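Local coordinates for protein transcriptional regulator (PDB 1UDD) that is of unknown precise function but is an all-helical member of the TenA/THI-4/PQQC family, labelled a transcriptional regulator, at residues H23-Q28 against G32-E37; L91-L96 against I156-E161. One frame throughout, in Å; residues are numbered along the deposited sequence.

Contact 1. Residues H23-Q28 against G32-E37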
ATOM      1  N   HIS A  23       0.753 -14.872 -32.675  1.00 34.29           N
ATOM      2  CA  HIS A  23       0.875 -13.453 -32.986  1.00 31.35           C
ATOM      3  C   HIS A  23       2.059 -13.225 -33.928  1.00 31.23           C
ATOM      4  O   HIS A  23       3.150 -13.757 -33.720  1.00 30.96           O
ATOM      5  CB  HIS A  23       1.058 -12.636 -31.702  1.00 29.46           C
ATOM      6  CG  HIS A  23       0.794 -11.176 -31.880  1.00 29.86           C
ATOM      7  ND1 HIS A  23       1.718 -10.311 -32.421  1.00 29.29           N
ATOM      8  CD2 HIS A  23      -0.315 -10.438 -31.639  1.00 30.46           C
ATOM      9  CE1 HIS A  23       1.191  -9.103 -32.509  1.00 29.43           C
ATOM     10  NE2 HIS A  23      -0.042  -9.154 -32.040  1.00 30.23           N
ATOM     11  N   PRO A  24       1.849 -12.437 -34.989  1.00 32.34           N
ATOM     12  CA  PRO A  24       2.881 -12.125 -35.982  1.00 34.42           C
ATOM     13  C   PRO A  24       4.219 -11.749 -35.361  1.00 35.34           C
ATOM     14  O   PRO A  24       5.257 -12.297 -35.732  1.00 38.66           O
ATOM     15  CB  PRO A  24       2.263 -10.970 -36.756  1.00 34.85           C
ATOM     16  CG  PRO A  24       0.827 -11.332 -36.747  1.00 38.15           C
ATOM     17  CD  PRO A  24       0.582 -11.774 -35.329  1.00 32.04           C
ATOM     18  N   PHE A  25       4.193 -10.824 -34.408  1.00 34.60           N
ATOM     19  CA  PHE A  25       5.424 -10.395 -33.758  1.00 34.74           C
ATOM     20  C   PHE A  25       6.150 -11.585 -33.142  1.00 34.33           C
ATOM     21  O   PHE A  25       7.359 -11.755 -33.330  1.00 34.77           O
ATOM     22  CB  PHE A  25       5.132  -9.367 -32.673  1.00 35.74           C
ATOM     23  CG  PHE A  25       6.347  -8.613 -32.221  1.00 36.87           C
ATOM     24  CD1 PHE A  25       6.611  -7.341 -32.715  1.00 37.41           C
ATOM     25  CD2 PHE A  25       7.241  -9.181 -31.323  1.00 36.27           C
ATOM     26  CE1 PHE A  25       7.745  -6.650 -32.320  1.00 35.47           C
ATOM     27  CE2 PHE A  25       8.380  -8.496 -30.923  1.00 33.49           C
ATOM     28  CZ  PHE A  25       8.630  -7.228 -31.423  1.00 35.57           C
ATOM     29  N   VAL A  26       5.409 -12.408 -32.409  1.00 32.01           N
ATOM     30  CA  VAL A  26       5.989 -13.579 -31.774  1.00 31.97           C
ATOM     31  C   VAL A  26       6.494 -14.565 -32.832  1.00 34.59           C
ATOM     32  O   VAL A  26       7.658 -14.983 -32.804  1.00 32.23           O
ATOM     33  CB  VAL A  26       4.959 -14.313 -30.870  1.00 28.14           C
ATOM     34  CG1 VAL A  26       5.518 -15.650 -30.439  1.00 20.30           C
ATOM     35  CG2 VAL A  26       4.634 -13.464 -29.639  1.00 30.77           C
ATOM     36  N   VAL A  27       5.614 -14.934 -33.758  1.00 35.34           N
ATOM     37  CA  VAL A  27       5.978 -15.877 -34.806  1.00 34.44           C
ATOM     38  C   VAL A  27       7.185 -15.389 -35.595  1.00 35.45           C
ATOM     39  O   VAL A  27       8.117 -16.151 -35.856  1.00 35.31           O
ATOM     40  CB  VAL A  27       4.812 -16.117 -35.779  1.00 33.01           C
ATOM     41  CG1 VAL A  27       5.251 -17.066 -36.882  1.00 36.87           C
ATOM     42  CG2 VAL A  27       3.626 -16.699 -35.039  1.00 34.00           C
ATOM     43  N   GLN A  28       7.184 -14.115 -35.960  1.00 37.02           N
ATOM     44  CA  GLN A  28       8.298 -13.581 -36.737  1.00 40.15           C
ATOM     45  C   GLN A  28       9.590 -13.441 -35.950  1.00 41.38           C
ATOM     46  O   GLN A  28      10.683 -13.574 -36.515  1.00 40.28           O
ATOM     47  CB  GLN A  28       7.915 -12.238 -37.353  1.00 41.17           C
ATOM     48  CG  GLN A  28       6.990 -12.385 -38.538  1.00 41.40           C
ATOM     49  CD  GLN A  28       6.639 -11.059 -39.161  1.00 43.00           C
ATOM     50  OE1 GLN A  28       7.479 -10.165 -39.262  1.00 46.06           O
ATOM     51  NE2 GLN A  28       5.396 -10.927 -39.597  1.00 42.83           N
ATOM     52  N   GLY A  32      12.706 -15.595 -37.237  1.00 45.15           N
ATOM     53  CA  GLY A  32      13.861 -14.809 -37.635  1.00 44.20           C
ATOM     54  C   GLY A  32      13.489 -13.799 -38.696  1.00 42.46           C
ATOM     55  O   GLY A  32      14.338 -13.096 -39.238  1.00 46.89           O
ATOM     56  N   THR A  33      12.196 -13.723 -38.973  1.00 41.54           N
ATOM     57  CA  THR A  33      11.645 -12.829 -39.981  1.00 42.38           C
ATOM     58  C   THR A  33      11.325 -11.415 -39.496  1.00 42.31           C
ATOM     59  O   THR A  33      11.197 -10.485 -40.295  1.00 41.20           O
ATOM     60  CB  THR A  33      10.376 -13.476 -40.569  1.00 43.51           C
ATOM     61  OG1 THR A  33      10.768 -14.491 -41.503  1.00 48.13           O
ATOM     62  CG2 THR A  33       9.497 -12.459 -41.256  1.00 47.31           C
ATOM     63  N   LEU A  34      11.197 -11.248 -38.188  1.00 41.58           N
ATOM     64  CA  LEU A  34      10.874  -9.940 -37.641  1.00 41.71           C
ATOM     65  C   LEU A  34      11.868  -8.858 -38.081  1.00 41.87           C
ATOM     66  O   LEU A  34      13.085  -9.058 -38.034  1.00 41.60           O
ATOM     67  CB  LEU A  34      10.834  -9.996 -36.103  1.00 39.43           C
ATOM     68  CG  LEU A  34      10.282  -8.717 -35.454  1.00 39.19           C
ATOM     69  CD1 LEU A  34       8.784  -8.665 -35.695  1.00 34.93           C
ATOM     70  CD2 LEU A  34      10.585  -8.688 -33.949  1.00 41.69           C
ATOM     71  N   PRO A  35      11.357  -7.704 -38.542  1.00 41.70           N
ATOM     72  CA  PRO A  35      12.245  -6.619 -38.968  1.00 42.91           C
ATOM     73  C   PRO A  35      12.942  -6.056 -37.724  1.00 45.05           C
ATOM     74  O   PRO A  35      12.281  -5.613 -36.783  1.00 46.68           O
ATOM     75  CB  PRO A  35      11.284  -5.612 -39.596  1.00 43.80           C
ATOM     76  CG  PRO A  35      10.170  -6.476 -40.109  1.00 42.54           C
ATOM     77  CD  PRO A  35       9.969  -7.443 -38.965  1.00 42.00           C
ATOM     78  N   LEU A  36      14.271  -6.081 -37.728  1.00 46.37           N
ATOM     79  CA  LEU A  36      15.075  -5.608 -36.605  1.00 48.43           C
ATOM     80  C   LEU A  36      14.587  -4.313 -35.980  1.00 50.02           C
ATOM     81  O   LEU A  36      14.860  -4.049 -34.811  1.00 53.36           O
ATOM     82  CB  LEU A  36      16.533  -5.447 -37.034  1.00 47.71           C
ATOM     83  CG  LEU A  36      17.554  -5.264 -35.908  1.00 49.77           C
ATOM     84  CD1 LEU A  36      17.436  -6.423 -34.932  1.00 50.11           C
ATOM     85  CD2 LEU A  36      18.960  -5.201 -36.489  1.00 47.40           C
ATOM     86  N   GLU A  37      13.870  -3.503 -36.750  1.00 50.85           N
ATOM     87  CA  GLU A  37      13.360  -2.239 -36.235  1.00 50.78           C
ATOM     88  C   GLU A  37      12.238  -2.445 -35.235  1.00 49.96           C
ATOM     89  O   GLU A  37      12.117  -1.688 -34.268  1.00 47.88           O
ATOM     90  CB  GLU A  37      12.858  -1.347 -37.368  1.00 54.24           C
ATOM     91  CG  GLU A  37      13.959  -0.600 -38.097  1.00 60.83           C
ATOM     92  CD  GLU A  37      14.920   0.097 -37.141  1.00 63.26           C
ATOM     93  OE1 GLU A  37      15.880  -0.560 -36.672  1.00 63.20           O
ATOM     94  OE2 GLU A  37      14.704   1.298 -36.851  1.00 63.73           O
TER
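Three successive backbone amides, those of G32, T33 and L34, crowd around the carbonyl oxygen of Q28, a worked example of how one acceptor can close a helix and start the turn after it. G32 N lies 2.9 Å from Q28 O and completes the last helical turn. L34 N, also 2.9 Å from Q28 O, comes in at a C=O...N angle of 109°, far above the carbonyl plane and from the opposite face to G32 N. The amide of T33 adds a weak, bent bond and finds a second acceptor in S31 OG, whose hydroxyl is also hydrogen-bonded to Q28 O. G32, first to leave the helix, takes a positive phi at which a CB would press on the carbonyl before it, which suits glycine. At the other end of the helix H23 is the N-cap: its ND1 accepts from F25 N at 3.2 Å, and its NE2 is satisfied by E209.

Beside these backbone bonds the side chains pack against each other. Q28 runs out extended beyond CG across T33, its OE1 3.6 Å from T33 CG2 and 3.7 Å from P35 CD. L34 has CG anti to the backbone N (chi1 -171°), which carries its methyls back toward F25; CD2 rests over one face of that ring, 3.8 Å from the centroid, a CH-pi contact. The F25 ring also meets Y42 with planes at about 60°. The turn thus joins helix 24-31 to helix 36-63, with H23, F25, V26 and Q28 lying against helix 190-213 and L34 against F39 of helix 36-63.

Contact 2. Residues L91-L96 against I156-E161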
ATOM      1  N   LEU A  91      20.723  -4.292 -25.363  1.00 45.46           N
ATOM      2  CA  LEU A  91      20.580  -2.945 -25.913  1.00 45.92           C
ATOM      3  C   LEU A  91      21.809  -2.580 -26.741  1.00 47.94           C
ATOM      4  O   LEU A  91      21.699  -1.928 -27.785  1.00 46.91           O
ATOM      5  CB  LEU A  91      20.433  -1.926 -24.787  1.00 43.73           C
ATOM      6  CG  LEU A  91      19.121  -1.928 -24.004  1.00 44.41           C
ATOM      7  CD1 LEU A  91      19.288  -1.060 -22.773  1.00 43.65           C
ATOM      8  CD2 LEU A  91      17.974  -1.427 -24.886  1.00 39.49           C
ATOM      9  N   LYS A  92      22.978  -3.000 -26.261  1.00 49.60           N
ATOM     10  CA  LYS A  92      24.232  -2.714 -26.938  1.00 52.69           C
ATOM     11  C   LYS A  92      24.249  -3.343 -28.328  1.00 53.46           C
ATOM     12  O   LYS A  92      24.467  -2.649 -29.326  1.00 53.98           O
ATOM     13  CB  LYS A  92      25.417  -3.220 -26.111  1.00 54.87           C
ATOM     14  CG  LYS A  92      26.775  -2.871 -26.725  1.00 59.88           C
ATOM     15  CD  LYS A  92      27.932  -3.016 -25.735  1.00 62.07           C
ATOM     16  CE  LYS A  92      29.216  -2.389 -26.293  1.00 62.16           C
ATOM     17  NZ  LYS A  92      30.369  -2.479 -25.344  1.00 63.17           N
ATOM     18  N   GLU A  93      24.013  -4.652 -28.393  1.00 51.68           N
ATOM     19  CA  GLU A  93      23.989  -5.358 -29.667  1.00 50.53           C
ATOM     20  C   GLU A  93      23.091  -4.635 -30.672  1.00 50.59           C
ATOM     21  O   GLU A  93      23.307  -4.728 -31.879  1.00 53.27           O
ATOM     22  CB  GLU A  93      23.465  -6.786 -29.486  1.00 50.84           C
ATOM     23  CG  GLU A  93      24.237  -7.629 -28.503  1.00 51.39           C
ATOM     24  CD  GLU A  93      23.604  -8.992 -28.299  1.00 56.89           C
ATOM     25  OE1 GLU A  93      22.373  -9.056 -28.086  1.00 59.00           O
ATOM     26  OE2 GLU A  93      24.334 -10.006 -28.341  1.00 61.51           O
ATOM     27  N   LEU A  94      22.084  -3.921 -30.175  1.00 48.79           N
ATOM     28  CA  LEU A  94      21.154  -3.192 -31.045  1.00 49.65           C
ATOM     29  C   LEU A  94      21.519  -1.715 -31.223  1.00 48.19           C
ATOM     30  O   LEU A  94      20.725  -0.935 -31.750  1.00 46.24           O
ATOM     31  CB  LEU A  94      19.718  -3.290 -30.495  1.00 50.63           C
ATOM     32  CG  LEU A  94      19.033  -4.663 -30.416  1.00 51.26           C
ATOM     33  CD1 LEU A  94      17.750  -4.551 -29.589  1.00 51.46           C
ATOM     34  CD2 LEU A  94      18.728  -5.173 -31.813  1.00 50.44           C
ATOM     35  N   ASP A  95      22.722  -1.337 -30.791  1.00 49.47           N
ATOM     36  CA  ASP A  95      23.178   0.051 -30.892  1.00 49.20           C
ATOM     37  C   ASP A  95      22.236   0.989 -30.158  1.00 47.40           C
ATOM     38  O   ASP A  95      21.810   2.011 -30.702  1.00 46.71           O
ATOM     39  CB  ASP A  95      23.280   0.500 -32.352  1.00 53.70           C
ATOM     40  CG  ASP A  95      24.340  -0.253 -33.117  1.00 57.10           C
ATOM     41  OD1 ASP A  95      25.504  -0.263 -32.660  1.00 59.07           O
ATOM     42  OD2 ASP A  95      24.007  -0.831 -34.176  1.00 62.00           O
ATOM     43  N   LEU A  96      21.899   0.618 -28.928  1.00 46.01           N
ATOM     44  CA  LEU A  96      21.033   1.417 -28.074  1.00 43.62           C
ATOM     45  C   LEU A  96      21.705   1.450 -26.721  1.00 43.07           C
ATOM     46  O   LEU A  96      22.563   0.609 -26.434  1.00 43.91           O
ATOM     47  CB  LEU A  96      19.649   0.777 -27.951  1.00 42.92           C
ATOM     48  CG  LEU A  96      18.821   0.782 -29.234  1.00 41.18           C
ATOM     49  CD1 LEU A  96      17.577  -0.089 -29.083  1.00 34.92           C
ATOM     50  CD2 LEU A  96      18.453   2.223 -29.563  1.00 39.19           C
ATOM     51  N   ILE A 156      18.988 -14.947 -37.410  1.00 50.12           N
ATOM     52  CA  ILE A 156      19.472 -13.822 -36.616  1.00 49.93           C
ATOM     53  C   ILE A 156      19.973 -14.161 -35.206  1.00 50.01           C
ATOM     54  O   ILE A 156      19.183 -14.464 -34.308  1.00 50.17           O
ATOM     55  CB  ILE A 156      18.374 -12.751 -36.526  1.00 50.31           C
ATOM     56  CG1 ILE A 156      17.764 -12.540 -37.919  1.00 52.15           C
ATOM     57  CG2 ILE A 156      18.960 -11.458 -35.994  1.00 50.65           C
ATOM     58  CD1 ILE A 156      16.652 -11.498 -37.993  1.00 54.80           C
ATOM     59  N   LYS A 157      21.291 -14.070 -35.015  1.00 48.05           N
ATOM     60  CA  LYS A 157      21.924 -14.390 -33.733  1.00 48.88           C
ATOM     61  C   LYS A 157      21.341 -13.715 -32.500  1.00 46.54           C
ATOM     62  O   LYS A 157      21.208 -14.350 -31.451  1.00 47.09           O
ATOM     63  CB  LYS A 157      23.427 -14.094 -33.782  1.00 50.41           C
ATOM     64  CG  LYS A 157      24.165 -14.455 -32.489  1.00 51.93           C
ATOM     65  CD  LYS A 157      25.672 -14.521 -32.698  1.00 53.57           C
ATOM     66  CE  LYS A 157      26.376 -15.136 -31.491  1.00 55.13           C
ATOM     67  NZ  LYS A 157      27.794 -15.533 -31.766  1.00 54.01           N
ATOM     68  N   ILE A 158      21.016 -12.433 -32.612  1.00 46.99           N
ATOM     69  CA  ILE A 158      20.460 -11.701 -31.481  1.00 48.13           C
ATOM     70  C   ILE A 158      19.131 -12.319 -31.053  1.00 48.67           C
ATOM     71  O   ILE A 158      18.878 -12.494 -29.860  1.00 50.49           O
ATOM     72  CB  ILE A 158      20.256 -10.203 -31.817  1.00 48.22           C
ATOM     73  CG1 ILE A 158      21.618  -9.512 -31.934  1.00 47.02           C
ATOM     74  CG2 ILE A 158      19.429  -9.523 -30.726  1.00 46.68           C
ATOM     75  CD1 ILE A 158      21.526  -8.031 -32.190  1.00 45.51           C
ATOM     76  N   TYR A 159      18.289 -12.650 -32.028  1.00 47.13           N
ATOM     77  CA  TYR A 159      17.010 -13.268 -31.728  1.00 44.53           C
ATOM     78  C   TYR A 159      17.237 -14.626 -31.068  1.00 44.35           C
ATOM     79  O   TYR A 159      16.511 -15.002 -30.150  1.00 42.25           O
ATOM     80  CB  TYR A 159      16.187 -13.463 -33.000  1.00 41.00           C
ATOM     81  CG  TYR A 159      15.718 -12.190 -33.642  1.00 39.19           C
ATOM     82  CD1 TYR A 159      15.925 -10.955 -33.034  1.00 40.73           C
ATOM     83  CD2 TYR A 159      15.062 -12.215 -34.871  1.00 38.97           C
ATOM     84  CE1 TYR A 159      15.494  -9.775 -33.638  1.00 38.42           C
ATOM     85  CE2 TYR A 159      14.627 -11.045 -35.481  1.00 35.23           C
ATOM     86  CZ  TYR A 159      14.848  -9.830 -34.865  1.00 37.97           C
ATOM     87  OH  TYR A 159      14.458  -8.666 -35.492  1.00 37.46           O
ATOM     88  N   ARG A 160      18.243 -15.363 -31.531  1.00 46.36           N
ATOM     89  CA  ARG A 160      18.518 -16.676 -30.958  1.00 47.40           C
ATOM     90  C   ARG A 160      18.957 -16.563 -29.513  1.00 48.70           C
ATOM     91  O   ARG A 160      18.482 -17.306 -28.659  1.00 50.83           O
ATOM     92  CB  ARG A 160      19.597 -17.423 -31.743  1.00 50.87           C
ATOM     93  CG  ARG A 160      19.180 -17.903 -33.122  1.00 51.78           C
ATOM     94  CD  ARG A 160      20.075 -19.052 -33.571  1.00 54.38           C
ATOM     95  NE  ARG A 160      21.490 -18.694 -33.534  1.00 52.29           N
ATOM     96  CZ  ARG A 160      22.103 -17.966 -34.460  1.00 51.60           C
ATOM     97  NH1 ARG A 160      21.432 -17.516 -35.511  1.00 50.58           N
ATOM     98  NH2 ARG A 160      23.391 -17.682 -34.329  1.00 52.00           N
ATOM     99  N   GLU A 161      19.876 -15.646 -29.238  1.00 47.95           N
ATOM    100  CA  GLU A 161      20.355 -15.466 -27.880  1.00 49.28           C
ATOM    101  C   GLU A 161      19.141 -15.120 -27.020  1.00 48.69           C
ATOM    102  O   GLU A 161      18.884 -15.750 -25.994  1.00 47.93           O
ATOM    103  CB  GLU A 161      21.373 -14.322 -27.820  1.00 54.81           C
ATOM    104  CG  GLU A 161      22.474 -14.390 -28.874  1.00 60.69           C
ATOM    105  CD  GLU A 161      23.509 -13.282 -28.713  1.00 63.86           C
ATOM    106  OE1 GLU A 161      24.371 -13.395 -27.813  1.00 65.36           O
ATOM    107  OE2 GLU A 161      23.454 -12.294 -29.480  1.00 64.36           O
TER
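E93 and I158 meet where helix 82-93 ends beside the opening turn of helix 157-164, and they illustrate how an aliphatic contact can sit directly beside an acidic one. The two side chains slide past each other in opposite directions: the terminal methyl CD1 of I158 lies 3.6 Å from E93 CB, while I158 CG1 passes alongside, 3.9 Å from E93 OE1. That reach follows from I158 having CG1 anti to its carbonyl carbon (chi1 -70°) and an extended chi2. L94 adds a looser flank, its side chain crossing that of I158, with L94 CD2 4.0 Å from I158 CD1.

One turn further along helix 157-164, E161 extends from the opposite direction to meet the carboxylate of E93. Their OE2 atoms are 2.7 Å apart, E93 OE2 to E161 OE2, with the two planes turned 55° against each other.

Behind this first shell, the end of helix 82-93 is set by a Schellman motif, in which L96 N bonds to L91 O, D95 N to K92 O, and D95 takes a positive phi. On the other side, N154 probably helps to hold the start of helix 157-164: its OD1 accepts from I156 N and its backbone O from R160 NH1. L94 and I158 also touch L36 and F39 of helix 36-63.

Two carboxylate oxygens this near would repel if both groups were charged, so one acid probably holds a proton, consistent with a raised pKa, though E161, crowded against its own helix in the model, leaves the exact spacing less sure.

Along the chain the contacts come in series: contact 1 is a local turn between two successive helices, whereas contact 2 brings together segments about 60 residues apart. Their centres lie about 14 Å from each other, on the same side of the chain's centre, and helix 36-63 is common to both: contact 1 contains its first residues, and L94 and I158 of contact 2 pack on it. They also touch directly. The hydroxyl of Y159 probably hydrogen-bonds to the carbonyl of L34 (L34 O to Y159 OH 2.9 Å), and L36 CD1 packs on L94 CD2 at 3.6 Å. Short-range and long-range contacts therefore meet at the start of helix 36-63, tying helices 24-31, 82-93 and 157-164 together at one end of this all-helical fold.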